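Local coordinates for protein induced by osmotic stress (Scheffersomyces stipitis, PDB 5YWN) that binds NADP(+) and, as a carbonyl reductase of the dihydroflavonol-4-reductase subfamily, probably uses the reduced cofactor to turn haloketones into chiral alcohols, at residues G39-K44 / D202-G207; V84-E89 / L161-S166; A186-N191 / L246-K251; L271-R276 / G289-D294. The protein carries 1 engineered substitution. All coordinates share one frame; numbering follows the deposited sequence.

Contact 1. Residues G39-K44 / D202-G207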
loop_
_atom_site.group_PDB
_atom_site.type_symbol
_atom_site.label_atom_id
_atom_site.label_comp_id
_atom_site.label_asym_id
_atom_site.label_seq_id
_atom_site.Cartn_x
_atom_site.Cartn_y
_atom_site.Cartn_z
ATOM N N GLY A 39 18.319 2.444 6.378
ATOM C CA GLY A 39 18.247 3.859 6.206
ATOM C C GLY A 39 19.320 4.419 5.311
ATOM O O GLY A 39 19.061 5.200 4.454
ATOM N N ALA A 40 20.520 3.955 5.523
ATOM C CA ALA A 40 21.648 4.403 4.772
ATOM C C ALA A 40 21.466 4.088 3.305
ATOM O O ALA A 40 21.764 4.902 2.519
ATOM C CB ALA A 40 22.931 3.799 5.282
ATOM N N ASN A 41 20.934 2.928 2.974
ATOM C CA ASN A 41 20.694 2.627 1.577
ATOM C C ASN A 41 19.725 3.588 0.956
ATOM O O ASN A 41 19.961 4.054 -0.094
ATOM C CB ASN A 41 20.203 1.213 1.377
ATOM C CG ASN A 41 19.848 0.908 -0.062
ATOM O OD1 ASN A 41 20.587 1.206 -0.956
ATOM N ND2 ASN A 41 18.736 0.284 -0.266
ATOM N N LEU A 42 18.643 3.896 1.645
ATOM C CA LEU A 42 17.655 4.831 1.148
ATOM C C LEU A 42 18.212 6.212 0.950
ATOM O O LEU A 42 17.912 6.863 -0.003
ATOM C CB LEU A 42 16.456 4.867 2.060
ATOM C CG LEU A 42 15.573 3.633 2.128
ATOM C CD1 LEU A 42 14.432 3.871 3.117
ATOM C CD2 LEU A 42 15.061 3.239 0.777
ATOM N N LYS A 43 19.056 6.619 1.856
ATOM C CA LYS A 43 19.705 7.885 1.749
ATOM C C LYS A 43 20.554 7.993 0.498
ATOM O O LYS A 43 20.499 8.981 -0.142
ATOM C CB LYS A 43 20.537 8.154 2.976
ATOM C CG LYS A 43 21.255 9.473 2.973
ATOM C CD LYS A 43 20.333 10.613 3.289
ATOM C CE LYS A 43 21.088 11.900 3.381
ATOM N NZ LYS A 43 20.227 13.075 3.445
ATOM N N LYS A 44 21.270 6.950 0.132
ATOM C CA LYS A 44 22.021 6.958 -1.100
ATOM C C LYS A 44 21.146 7.078 -2.336
ATOM O O LYS A 44 21.496 7.708 -3.269
ATOM C CB LYS A 44 22.892 5.718 -1.228
ATOM C CG LYS A 44 23.903 5.521 -0.135
ATOM C CD LYS A 44 24.812 4.334 -0.373
ATOM C CE LYS A 44 24.245 3.017 0.138
ATOM N NZ LYS A 44 24.233 2.724 1.598
ATOM N N ASP A 202 15.327 1.411 -9.736
ATOM C CA ASP A 202 15.817 0.251 -10.428
ATOM C C ASP A 202 16.680 -0.595 -9.523
ATOM O O ASP A 202 16.616 -1.766 -9.573
ATOM C CB ASP A 202 16.615 0.664 -11.640
ATOM C CG ASP A 202 15.765 1.262 -12.717
ATOM O OD1 ASP A 202 14.551 1.099 -12.661
ATOM O OD2 ASP A 202 16.309 1.906 -13.589
ATOM N N GLU A 203 17.425 0.056 -8.669
ATOM C CA GLU A 203 18.334 -0.554 -7.738
ATOM C C GLU A 203 17.668 -1.459 -6.716
ATOM O O GLU A 203 18.273 -2.313 -6.185
ATOM C CB GLU A 203 19.131 0.533 -7.026
ATOM C CG GLU A 203 19.974 1.390 -7.908
ATOM C CD GLU A 203 19.289 2.634 -8.399
ATOM O OE1 GLU A 203 18.072 2.659 -8.510
ATOM O OE2 GLU A 203 19.975 3.589 -8.713
ATOM N N GLU A 204 16.403 -1.218 -6.457
ATOM C CA GLU A 204 15.650 -1.961 -5.524
ATOM C C GLU A 204 14.946 -3.144 -6.135
ATOM O O GLU A 204 14.376 -3.919 -5.453
ATOM C CB GLU A 204 14.675 -1.045 -4.782
ATOM C CG GLU A 204 15.339 0.003 -3.880
ATOM C CD GLU A 204 15.901 -0.564 -2.588
ATOM O OE1 GLU A 204 17.109 -0.727 -2.486
ATOM O OE2 GLU A 204 15.138 -0.887 -1.687
ATOM N N VAL A 205 15.015 -3.280 -7.424
ATOM C CA VAL A 205 14.339 -4.354 -8.090
ATOM C C VAL A 205 14.826 -5.750 -7.673
ATOM O O VAL A 205 14.027 -6.601 -7.373
ATOM C CB VAL A 205 14.440 -4.158 -9.613
ATOM C CG1 VAL A 205 14.008 -5.378 -10.371
ATOM C CG2 VAL A 205 13.638 -2.960 -10.031
ATOM N N LYS A 206 16.118 -5.965 -7.671
ATOM C CA LYS A 206 16.615 -7.250 -7.311
ATOM C C LYS A 206 16.322 -7.706 -5.847
ATOM O O LYS A 206 16.210 -8.882 -5.578
ATOM C CB LYS A 206 18.083 -7.384 -7.705
ATOM C CG LYS A 206 18.320 -7.735 -9.161
ATOM C CD LYS A 206 17.262 -8.701 -9.691
ATOM C CE LYS A 206 17.375 -9.053 -11.174
ATOM N NZ LYS A 206 18.713 -8.848 -11.796
ATOM N N GLY A 207 16.212 -6.778 -4.924
ATOM C CA GLY A 207 16.161 -7.152 -3.532
ATOM C C GLY A 207 15.079 -7.950 -2.800
ATOM O O GLY A 207 15.416 -8.886 -2.119
HETATM O O HOH W 1 19.951 0.293 -3.353
#

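Contact 2. Residues V84-E89 / L161-S166. With NAP (NADP nicotinamide-adenine-dinucleotide phosphate), chain B.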
loop_
_atom_site.group_PDB
_atom_site.type_symbol
_atom_site.label_atom_id
_atom_site.label_comp_id
_atom_site.label_asym_id
_atom_site.label_seq_id
_atom_site.Cartn_x
_atom_site.Cartn_y
_atom_site.Cartn_z
ATOM N N VAL A 84 3.281 -7.656 6.331
ATOM C CA VAL A 84 2.736 -8.244 5.168
ATOM C C VAL A 84 3.208 -9.683 4.939
ATOM O O VAL A 84 3.156 -10.140 3.874
ATOM C CB VAL A 84 2.938 -7.318 3.934
ATOM C CG1 VAL A 84 2.191 -6.004 4.094
ATOM C CG2 VAL A 84 4.402 -7.015 3.740
ATOM N N THR A 85 3.678 -10.359 5.958
ATOM C CA THR A 85 4.135 -11.715 5.827
ATOM C C THR A 85 3.085 -12.620 6.418
ATOM O O THR A 85 2.774 -12.521 7.582
ATOM C CB THR A 85 5.458 -11.934 6.556
ATOM O OG1 THR A 85 6.452 -11.083 6.037
ATOM C CG2 THR A 85 5.950 -13.339 6.364
ATOM N N PHE A 86 2.504 -13.450 5.563
ATOM C CA PHE A 86 1.434 -14.329 5.930
ATOM C C PHE A 86 1.795 -15.650 6.572
ATOM O O PHE A 86 0.952 -16.297 7.110
ATOM C CB PHE A 86 0.563 -14.571 4.759
ATOM C CG PHE A 86 0.134 -13.345 4.098
ATOM C CD1 PHE A 86 -0.421 -12.336 4.813
ATOM C CD2 PHE A 86 0.325 -13.180 2.774
ATOM C CE1 PHE A 86 -0.795 -11.174 4.226
ATOM C CE2 PHE A 86 -0.042 -12.025 2.167
ATOM C CZ PHE A 86 -0.615 -11.019 2.892
ATOM N N GLU A 87 3.044 -16.038 6.503
ATOM C CA GLU A 87 3.382 -17.289 7.032
ATOM C C GLU A 87 4.186 -17.046 8.276
ATOM O O GLU A 87 5.318 -16.629 8.227
ATOM C CB GLU A 87 4.113 -18.056 5.956
ATOM C CG GLU A 87 5.522 -17.596 5.715
ATOM C CD GLU A 87 5.677 -16.451 4.742
ATOM O OE1 GLU A 87 4.680 -15.798 4.349
ATOM O OE2 GLU A 87 6.854 -16.219 4.382
ATOM N N VAL A 88 3.556 -17.280 9.405
ATOM C CA VAL A 88 4.126 -16.904 10.666
ATOM C C VAL A 88 3.924 -17.944 11.747
ATOM O O VAL A 88 3.030 -18.743 11.667
ATOM C CB VAL A 88 3.550 -15.551 11.134
ATOM C CG1 VAL A 88 3.804 -14.487 10.088
ATOM C CG2 VAL A 88 2.080 -15.669 11.393
ATOM N N GLU A 89 4.794 -17.955 12.730
ATOM C CA GLU A 89 4.559 -18.781 13.897
ATOM C C GLU A 89 3.359 -18.363 14.732
ATOM O O GLU A 89 2.642 -19.179 15.177
ATOM C CB GLU A 89 5.803 -18.838 14.799
ATOM C CG GLU A 89 5.672 -19.712 16.042
ATOM C CD GLU A 89 6.685 -19.398 17.149
ATOM O OE1 GLU A 89 6.454 -18.496 17.969
ATOM O OE2 GLU A 89 7.712 -20.076 17.223
ATOM N N LEU A 161 -6.037 -14.441 7.127
ATOM C CA LEU A 161 -7.073 -13.873 7.942
ATOM C C LEU A 161 -6.526 -12.904 8.953
ATOM O O LEU A 161 -7.118 -11.946 9.201
ATOM C CB LEU A 161 -7.898 -14.919 8.616
ATOM C CG LEU A 161 -8.991 -15.582 7.811
ATOM C CD1 LEU A 161 -9.854 -16.527 8.581
ATOM C CD2 LEU A 161 -9.758 -14.631 6.947
ATOM N N ALA A 162 -5.365 -13.174 9.485
ATOM C CA ALA A 162 -4.709 -12.281 10.362
ATOM C C ALA A 162 -4.388 -10.946 9.694
ATOM O O ALA A 162 -4.594 -9.967 10.266
ATOM C CB ALA A 162 -3.484 -12.907 10.916
ATOM N N TYR A 163 -3.928 -10.954 8.459
ATOM C CA TYR A 163 -3.674 -9.719 7.724
ATOM C C TYR A 163 -4.942 -8.940 7.533
ATOM O O TYR A 163 -4.958 -7.813 7.791
ATOM C CB TYR A 163 -3.012 -9.945 6.381
ATOM C CG TYR A 163 -2.812 -8.694 5.571
ATOM C CD1 TYR A 163 -1.820 -7.819 5.863
ATOM C CD2 TYR A 163 -3.636 -8.396 4.532
ATOM C CE1 TYR A 163 -1.646 -6.682 5.133
ATOM C CE2 TYR A 163 -3.456 -7.267 3.774
ATOM C CZ TYR A 163 -2.469 -6.406 4.098
ATOM O OH TYR A 163 -2.326 -5.313 3.377
ATOM N N PHE A 164 -6.017 -9.599 7.180
ATOM C CA PHE A 164 -7.290 -8.961 7.006
ATOM C C PHE A 164 -7.720 -8.287 8.296
ATOM O O PHE A 164 -8.092 -7.179 8.291
ATOM C CB PHE A 164 -8.345 -10.004 6.671
ATOM C CG PHE A 164 -8.658 -10.138 5.231
ATOM C CD1 PHE A 164 -7.861 -10.858 4.415
ATOM C CD2 PHE A 164 -9.786 -9.590 4.714
ATOM C CE1 PHE A 164 -8.163 -11.002 3.103
ATOM C CE2 PHE A 164 -10.092 -9.727 3.408
ATOM C CZ PHE A 164 -9.282 -10.436 2.598
ATOM N N GLY A 165 -7.613 -8.985 9.396
ATOM C CA GLY A 165 -7.894 -8.452 10.679
ATOM C C GLY A 165 -6.984 -7.324 11.080
ATOM O O GLY A 165 -7.454 -6.374 11.557
ATOM N N SER A 166 -5.711 -7.441 10.782
ATOM C CA SER A 166 -4.746 -6.449 11.152
ATOM C C SER A 166 -5.123 -5.105 10.559
ATOM O O SER A 166 -5.031 -4.147 11.210
ATOM C CB SER A 166 -3.313 -6.811 10.718
ATOM O OG SER A 166 -3.065 -6.708 9.374
HETATM P PA NAP B . 5.919 -4.296 1.808
HETATM O O1A NAP B . 6.525 -3.939 0.472
HETATM O O2A NAP B . 6.362 -5.548 2.526
HETATM O O5B NAP B . 6.122 -3.046 2.803
HETATM C C5B NAP B . 6.066 -3.230 4.216
HETATM C C4B NAP B . 7.114 -2.352 4.891
HETATM O O4B NAP B . 6.746 -2.109 6.252
HETATM C C3B NAP B . 8.483 -3.014 4.888
HETATM O O3B NAP B . 9.428 -2.222 4.164
HETATM C C2B NAP B . 8.895 -3.146 6.342
HETATM O O2B NAP B . 10.110 -2.443 6.588
HETATM C C1B NAP B . 7.756 -2.557 7.161
HETATM N N9A NAP B . 7.200 -3.587 8.074
HETATM C C8A NAP B . 6.563 -4.711 7.693
HETATM N N7A NAP B . 6.182 -5.436 8.777
HETATM C C5A NAP B . 6.577 -4.770 9.878
HETATM C C6A NAP B . 6.493 -4.975 11.342
HETATM N N6A NAP B . 5.892 -6.073 11.862
HETATM N N1A NAP B . 7.039 -4.032 12.141
HETATM C C2A NAP B . 7.641 -2.933 11.646
HETATM N N3A NAP B . 7.750 -2.690 10.327
HETATM C C4A NAP B . 7.249 -3.551 9.409
HETATM O O3 NAP B . 4.319 -4.352 1.636
HETATM P PN NAP B . 3.576 -3.391 0.580
HETATM O O1N NAP B . 2.897 -4.258 -0.452
HETATM O O2N NAP B . 4.553 -2.325 0.143
HETATM O O5D NAP B . 2.438 -2.692 1.479
HETATM C C5D NAP B . 2.593 -1.347 1.927
HETATM C C4D NAP B . 1.407 -0.950 2.797
HETATM O O4D NAP B . 0.250 -0.727 1.984
HETATM C C3D NAP B . 1.064 -2.032 3.810
HETATM O O3D NAP B . 1.247 -1.553 5.146
HETATM C C2D NAP B . -0.386 -2.398 3.565
HETATM O O2D NAP B . -1.169 -2.185 4.744
HETATM C C1D NAP B . -0.865 -1.505 2.431
HETATM N N1N NAP B . -1.393 -2.322 1.334
HETATM C C2N NAP B . -0.578 -2.712 0.345
HETATM C C3N NAP B . -1.058 -3.488 -0.704
HETATM C C7N NAP B . -0.139 -3.919 -1.808
HETATM O O7N NAP B . -0.500 -4.793 -2.580
HETATM N N7N NAP B . 1.053 -3.334 -1.918
HETATM C C4N NAP B . -2.394 -3.859 -0.721
HETATM C C5N NAP B . -3.218 -3.444 0.315
HETATM C C6N NAP B . -2.687 -2.669 1.340
HETATM P P2B NAP B . 11.529 -3.188 6.433
HETATM O O1X NAP B . 12.441 -2.430 7.369
HETATM O O2X NAP B . 11.243 -4.608 6.855
HETATM O O3X NAP B . 11.866 -3.028 4.970
#

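Contact 3. Residues A186-N191 / L246-K251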
loop_
_atom_site.group_PDB
_atom_site.type_symbol
_atom_site.label_atom_id
_atom_site.label_comp_id
_atom_site.label_asym_id
_atom_site.label_seq_id
_atom_site.Cartn_x
_atom_site.Cartn_y
_atom_site.Cartn_z
ATOM N N ALA A 186 -5.922 16.201 11.421
ATOM C CA ALA A 186 -6.961 15.501 10.728
ATOM C C ALA A 186 -6.455 14.172 10.107
ATOM O O ALA A 186 -5.368 14.079 9.614
ATOM C CB ALA A 186 -7.569 16.369 9.685
ATOM N N LEU A 187 -7.292 13.177 10.135
ATOM C CA LEU A 187 -6.927 11.886 9.659
ATOM C C LEU A 187 -7.625 11.563 8.372
ATOM O O LEU A 187 -8.735 11.916 8.169
ATOM C CB LEU A 187 -7.247 10.802 10.673
ATOM C CG LEU A 187 -7.087 9.317 10.315
ATOM C CD1 LEU A 187 -5.661 8.965 10.012
ATOM C CD2 LEU A 187 -7.635 8.393 11.384
ATOM N N SER A 188 -6.929 10.858 7.541
ATOM C CA SER A 188 -7.511 10.267 6.378
ATOM C C SER A 188 -6.884 8.908 6.083
ATOM O O SER A 188 -5.827 8.655 6.517
ATOM C CB SER A 188 -7.421 11.224 5.211
ATOM O OG SER A 188 -6.127 11.466 4.837
ATOM N N THR A 189 -7.588 8.046 5.369
ATOM C CA THR A 189 -7.064 6.735 5.048
ATOM C C THR A 189 -7.063 6.496 3.573
ATOM O O THR A 189 -7.843 7.034 2.872
ATOM C CB THR A 189 -7.792 5.540 5.752
ATOM O OG1 THR A 189 -9.051 5.282 5.151
ATOM C CG2 THR A 189 -7.950 5.758 7.227
ATOM N N VAL A 190 -6.161 5.647 3.145
ATOM C CA VAL A 190 -6.129 5.136 1.800
ATOM C C VAL A 190 -6.297 3.608 1.813
ATOM O O VAL A 190 -5.590 2.926 2.470
ATOM C CB VAL A 190 -4.888 5.607 1.061
ATOM C CG1 VAL A 190 -4.818 5.022 -0.315
ATOM C CG2 VAL A 190 -4.829 7.104 1.026
ATOM N N ASN A 191 -7.254 3.118 1.070
ATOM C CA ASN A 191 -7.671 1.730 1.106
ATOM C C ASN A 191 -7.506 1.051 -0.278
ATOM O O ASN A 191 -8.383 0.999 -1.083
ATOM C CB ASN A 191 -9.106 1.589 1.632
ATOM C CG ASN A 191 -9.288 2.147 3.012
ATOM O OD1 ASN A 191 -9.095 3.273 3.239
ATOM N ND2 ASN A 191 -9.649 1.312 3.916
ATOM N N LEU A 246 -0.809 11.666 -1.525
ATOM C CA LEU A 246 -0.606 13.076 -1.656
ATOM C C LEU A 246 -1.887 13.859 -1.550
ATOM O O LEU A 246 -1.974 14.743 -0.769
ATOM C CB LEU A 246 0.053 13.400 -2.959
ATOM C CG LEU A 246 0.479 14.819 -3.154
ATOM C CD1 LEU A 246 1.625 15.107 -2.234
ATOM C CD2 LEU A 246 0.873 15.060 -4.587
ATOM N N ALA A 247 -2.893 13.429 -2.264
ATOM C CA ALA A 247 -4.199 14.012 -2.190
ATOM C C ALA A 247 -4.711 13.925 -0.756
ATOM O O ALA A 247 -5.292 14.829 -0.266
ATOM C CB ALA A 247 -5.156 13.270 -3.081
ATOM N N ALA A 248 -4.435 12.833 -0.109
ATOM C CA ALA A 248 -4.975 12.534 1.188
ATOM C C ALA A 248 -4.569 13.533 2.250
ATOM O O ALA A 248 -5.271 13.701 3.172
ATOM C CB ALA A 248 -4.639 11.136 1.627
ATOM N N PHE A 249 -3.373 14.085 2.114
ATOM C CA PHE A 249 -2.933 15.158 2.969
ATOM C C PHE A 249 -3.009 16.595 2.455
ATOM O O PHE A 249 -3.047 17.492 3.224
ATOM C CB PHE A 249 -1.611 14.840 3.646
ATOM C CG PHE A 249 -0.375 15.034 2.803
ATOM C CD1 PHE A 249 0.229 16.250 2.700
ATOM C CD2 PHE A 249 0.237 13.978 2.216
ATOM C CE1 PHE A 249 1.372 16.394 1.964
ATOM C CE2 PHE A 249 1.394 14.112 1.523
ATOM C CZ PHE A 249 1.965 15.314 1.391
ATOM N N GLU A 250 -2.912 16.775 1.152
ATOM C CA GLU A 250 -3.024 18.062 0.493
ATOM C C GLU A 250 -4.392 18.683 0.418
ATOM O O GLU A 250 -4.510 19.829 0.554
ATOM C CB GLU A 250 -2.348 18.061 -0.867
ATOM C CG GLU A 250 -0.846 17.942 -0.866
ATOM C CD GLU A 250 -0.188 18.214 -2.214
ATOM O OE1 GLU A 250 0.943 18.608 -2.216
ATOM O OE2 GLU A 250 -0.768 18.025 -3.238
ATOM N N LYS A 251 -5.411 17.893 0.138
ATOM C CA LYS A 251 -6.757 18.385 -0.110
ATOM C C LYS A 251 -7.635 18.511 1.137
ATOM O O LYS A 251 -7.734 17.622 1.907
ATOM C CB LYS A 251 -7.489 17.516 -1.131
ATOM C CG LYS A 251 -6.794 17.350 -2.446
ATOM C CD LYS A 251 -7.595 16.504 -3.388
ATOM C CE LYS A 251 -6.982 16.378 -4.763
ATOM N NZ LYS A 251 -6.975 17.606 -5.557
#

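Contact 4. Residues L271-R276 / G289-D294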
loop_
_atom_site.group_PDB
_atom_site.type_symbol
_atom_site.label_atom_id
_atom_site.label_comp_id
_atom_site.label_asym_id
_atom_site.label_seq_id
_atom_site.Cartn_x
_atom_site.Cartn_y
_atom_site.Cartn_z
ATOM N N LEU A 271 -3.402 -10.994 -17.626
ATOM C CA LEU A 271 -2.004 -10.800 -17.436
ATOM C C LEU A 271 -1.139 -11.386 -18.563
ATOM O O LEU A 271 -0.332 -10.716 -19.110
ATOM C CB LEU A 271 -1.611 -11.419 -16.115
ATOM C CG LEU A 271 -0.152 -11.507 -15.791
ATOM C CD1 LEU A 271 0.577 -10.191 -15.883
ATOM C CD2 LEU A 271 0.170 -12.256 -14.520
ATOM N N LEU A 272 -1.398 -12.616 -18.915
ATOM C CA LEU A 272 -0.722 -13.293 -19.989
ATOM C C LEU A 272 -0.917 -12.580 -21.333
ATOM O O LEU A 272 -0.012 -12.421 -22.070
ATOM C CB LEU A 272 -1.266 -14.688 -20.097
ATOM C CG LEU A 272 -0.546 -15.821 -19.406
ATOM C CD1 LEU A 272 -1.178 -17.155 -19.693
ATOM C CD2 LEU A 272 0.912 -15.835 -19.760
ATOM N N ASP A 273 -2.110 -12.137 -21.591
ATOM C CA ASP A 273 -2.421 -11.486 -22.820
ATOM C C ASP A 273 -1.626 -10.194 -22.973
ATOM O O ASP A 273 -1.172 -9.906 -24.011
ATOM C CB ASP A 273 -3.928 -11.251 -22.969
ATOM C CG ASP A 273 -4.741 -12.568 -23.215
ATOM O OD1 ASP A 273 -4.199 -13.572 -23.597
ATOM O OD2 ASP A 273 -5.923 -12.543 -23.018
ATOM N N VAL A 274 -1.509 -9.441 -21.914
ATOM C CA VAL A 274 -0.746 -8.234 -21.957
ATOM C C VAL A 274 0.728 -8.481 -22.190
ATOM O O VAL A 274 1.277 -7.927 -23.043
ATOM C CB VAL A 274 -1.022 -7.392 -20.692
ATOM C CG1 VAL A 274 0.058 -6.369 -20.407
ATOM C CG2 VAL A 274 -2.388 -6.746 -20.752
ATOM N N VAL A 275 1.310 -9.349 -21.428
ATOM C CA VAL A 275 2.708 -9.616 -21.512
ATOM C C VAL A 275 3.148 -10.167 -22.879
ATOM O O VAL A 275 4.102 -9.738 -23.418
ATOM C CB VAL A 275 3.121 -10.550 -20.382
ATOM C CG1 VAL A 275 4.530 -11.006 -20.528
ATOM C CG2 VAL A 275 2.952 -9.860 -19.054
ATOM N N ARG A 276 2.379 -11.090 -23.418
ATOM C CA ARG A 276 2.701 -11.678 -24.691
ATOM C C ARG A 276 2.677 -10.694 -25.870
ATOM O O ARG A 276 3.518 -10.765 -26.691
ATOM C CB ARG A 276 1.865 -12.925 -24.959
ATOM C CG ARG A 276 2.081 -14.086 -24.015
ATOM C CD ARG A 276 1.023 -15.154 -24.168
ATOM N NE ARG A 276 1.035 -15.625 -25.522
ATOM C CZ ARG A 276 1.921 -16.473 -25.997
ATOM N NH1 ARG A 276 2.785 -17.028 -25.198
ATOM N NH2 ARG A 276 1.908 -16.783 -27.257
ATOM N N GLY A 289 -2.760 -20.093 -23.056
ATOM C CA GLY A 289 -4.097 -20.189 -22.550
ATOM C C GLY A 289 -5.129 -19.940 -23.607
ATOM O O GLY A 289 -5.030 -20.445 -24.662
ATOM N N LYS A 290 -6.109 -19.125 -23.270
ATOM C CA LYS A 290 -7.205 -18.827 -24.127
ATOM C C LYS A 290 -7.350 -17.350 -24.218
ATOM O O LYS A 290 -8.054 -16.769 -23.475
ATOM C CB LYS A 290 -8.488 -19.501 -23.650
ATOM C CG LYS A 290 -8.381 -21.005 -23.604
ATOM C CD LYS A 290 -9.736 -21.668 -23.618
ATOM C CE LYS A 290 -10.350 -21.738 -22.233
ATOM N NZ LYS A 290 -9.387 -21.814 -21.088
ATOM N N PRO A 291 -6.676 -16.729 -25.157
ATOM C CA PRO A 291 -6.597 -15.281 -25.163
ATOM C C PRO A 291 -7.923 -14.590 -25.261
ATOM O O PRO A 291 -8.732 -14.988 -25.995
ATOM C CB PRO A 291 -5.755 -14.979 -26.377
ATOM C CG PRO A 291 -5.031 -16.205 -26.678
ATOM C CD PRO A 291 -5.691 -17.341 -26.040
ATOM N N HIS A 292 -8.123 -13.599 -24.417
ATOM C CA HIS A 292 -9.328 -12.794 -24.335
ATOM C C HIS A 292 -10.589 -13.552 -23.987
ATOM O O HIS A 292 -11.629 -13.158 -24.327
ATOM C CB HIS A 292 -9.470 -11.904 -25.565
ATOM C CG HIS A 292 -8.214 -11.174 -25.879
ATOM N ND1 HIS A 292 -7.652 -10.278 -25.014
ATOM C CD2 HIS A 292 -7.351 -11.292 -26.902
ATOM C CE1 HIS A 292 -6.523 -9.839 -25.513
ATOM N NE2 HIS A 292 -6.333 -10.418 -26.673
ATOM N N SER A 293 -10.433 -14.654 -23.282
ATOM C CA SER A 293 -11.527 -15.404 -22.701
ATOM C C SER A 293 -11.960 -14.854 -21.361
ATOM O O SER A 293 -12.886 -15.322 -20.828
ATOM C CB SER A 293 -11.176 -16.875 -22.491
ATOM O OG SER A 293 -10.198 -17.037 -21.544
ATOM N N ASP A 294 -11.218 -13.922 -20.815
ATOM C CA ASP A 294 -11.597 -13.276 -19.588
ATOM C C ASP A 294 -12.806 -12.395 -19.831
ATOM O O ASP A 294 -12.828 -11.649 -20.759
ATOM C CB ASP A 294 -10.434 -12.508 -18.982
ATOM C CG ASP A 294 -9.682 -11.636 -19.989
ATOM O OD1 ASP A 294 -9.631 -12.000 -21.155
ATOM O OD2 ASP A 294 -9.109 -10.641 -19.599
HETATM O O HOH W 2 -7.073 -10.326 -21.909
#

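Contact 1. Residues G39-K44 / D202-G207
Glu204 OE1 is gripped twice: Asn41 ND2 donates to it over 2.9 Å, and a water donates to it as well. The same water also gives a proton to Asn41 OD1, 2.6 Å away, so both ends of the amide are engaged and its flip is fixed, nitrogen toward the carboxylate. OE1 lies in the plane of the amide, though the bond is bent (N-H...O 150°), and it is approached from above the carboxylate, 42° out of that plane. In the Rossmann fold of this reductase, helix 36-46 follows the second strand of the parallel sheet, and Lys38, one turn before Asn41, binds NADP(+). The 202-207 segment belongs to the loop between strand 194-196 and helix 211-217. The two side chains come from opposite directions, with the water as a second bridge. Asn41 stretches out with CG anti to the backbone N (chi1 176°), while Glu204 bends at chi2. The other carboxylate oxygen, Glu204 OE2, accepts from Gln16 NE2, which ties the loop to helix 13-24 too.

Contact 2. Residues V84-E89 / L161-S166
Phe86 and Tyr163 form an offset edge-to-face pair, the edge of Phe86 turned to the face of Tyr163, with centroids 5.4 Å apart and planes at 75°. Phe86 CZ stands over that face toward its rim, and CE1 presses on the root of the tyrosine, 3.3 Å from Tyr163 CB. The second apolar touch is looser: Val84 CG1 lies 4.0 Å from Tyr163 CE1, the two side chains running alongside each other. Tyr163 has CG anti to its backbone N (chi1 177°), which sends the ring out from the helix toward the cofactor. There its OH comes within 3.4 Å of C6N of the nicotinamide ring of NADP. Together with Lys167 one turn later, Tyr163 makes the YxxxK pair of short-chain dehydrogenases, in which the tyrosine is as a rule the catalytic acid. The 84-89 loop joins strand 74-79 to helix 91-113, and Thr91 and Ala99 of helix 91-113 pack on Ala162 and Ser166 of helix 159-181.

Contact 3. Residues A186-N191 / L246-K251
Ser188 and Val190, two residues apart on one face of the strand, both point at Ala248 of the helix packed against it. The serine comes in beside the alanine methyl, OG 3.6 Å from Ala248 CB, and donates to Ala248 O at 2.9 Å. That bond arrives from above the carbonyl plane, 44° out of it. It depends on chi1 of 65°, which sets OG between the backbone N and the carbonyl carbon of Ser188. Val190 turns one branch to the same methyl, CG2 lying 4.1 Å from Ala248 CB, so the small side chain is met by both strand residues. An alanine in place of Ser188 would probably cost Ala248 O one of its donors in the buried interface, although Arg119 NH2 also bonds to it. Ala248 sits in the last turn of helix 238-250, which packs on one side of the parallel Rossmann sheet. Strand 186-192 runs between strands 119-123 and 258-261, and on its other side Leu187 and Thr189 meet helix 159-181.

Contact 4. Residues L271-R276 / G289-D294
Asp273 has CG anti to the carbonyl carbon (chi1 -71°), which carries its carboxylate to His292 N; the like torsion of His292 (chi1 -48°) lays an imidazole face over OD2. The partner is a type II beta turn, Lys290 to Ser293, set against helix 268-278. His292 N donates to Asp273 OD2 over 2.8 Å, on the syn side but 29° out of the carboxylate plane. OD2 also stands 3.5 Å from the imidazole plane, toward its rim, while Lys277 engages NE2. Asp273 OD1 meets the proline, 3.3 Å from Pro291 CA, and accepts from Gln269 NE2. An asparagine in place of Asp273 would probably leave His292 N or Gln269 NE2 without its acceptor, whichever the amide nitrogen faced. Asp294 OD1 comes within 4.2 Å of Asp273 OD2, an approach of like charges that a water between the carboxylates, 2.7 Å from Asp273 OD2, may soften; Asp294 OD2 is held by Thr270 OG1. Lys290 O closes the turn, accepting from both Ser293 N and Ser293 OG, the latter at 2.9 Å.

Contacts 1, 2 and 3 all belong to the Rossmann part of the chain. Contact 2 is nested within the loop closed by contact 1, while contacts 1 and 3 interleave, so distant parts of the sequence are brought together around the cofactor-binding sheet and its loops. Helix 159-181 of contact 2 leads directly into strand 186-192 of contact 3, and their nearest atoms are about 9 Å apart. Contact 2 touches the cofactor; the side chains of Glu204 and Val190 each lie about 8 Å from the bound NADP. Contact 4 comes last in the chain, outside this cofactor-binding part, its centre about 36 Å from that of contact 3, on the opposite side of the chain's centre.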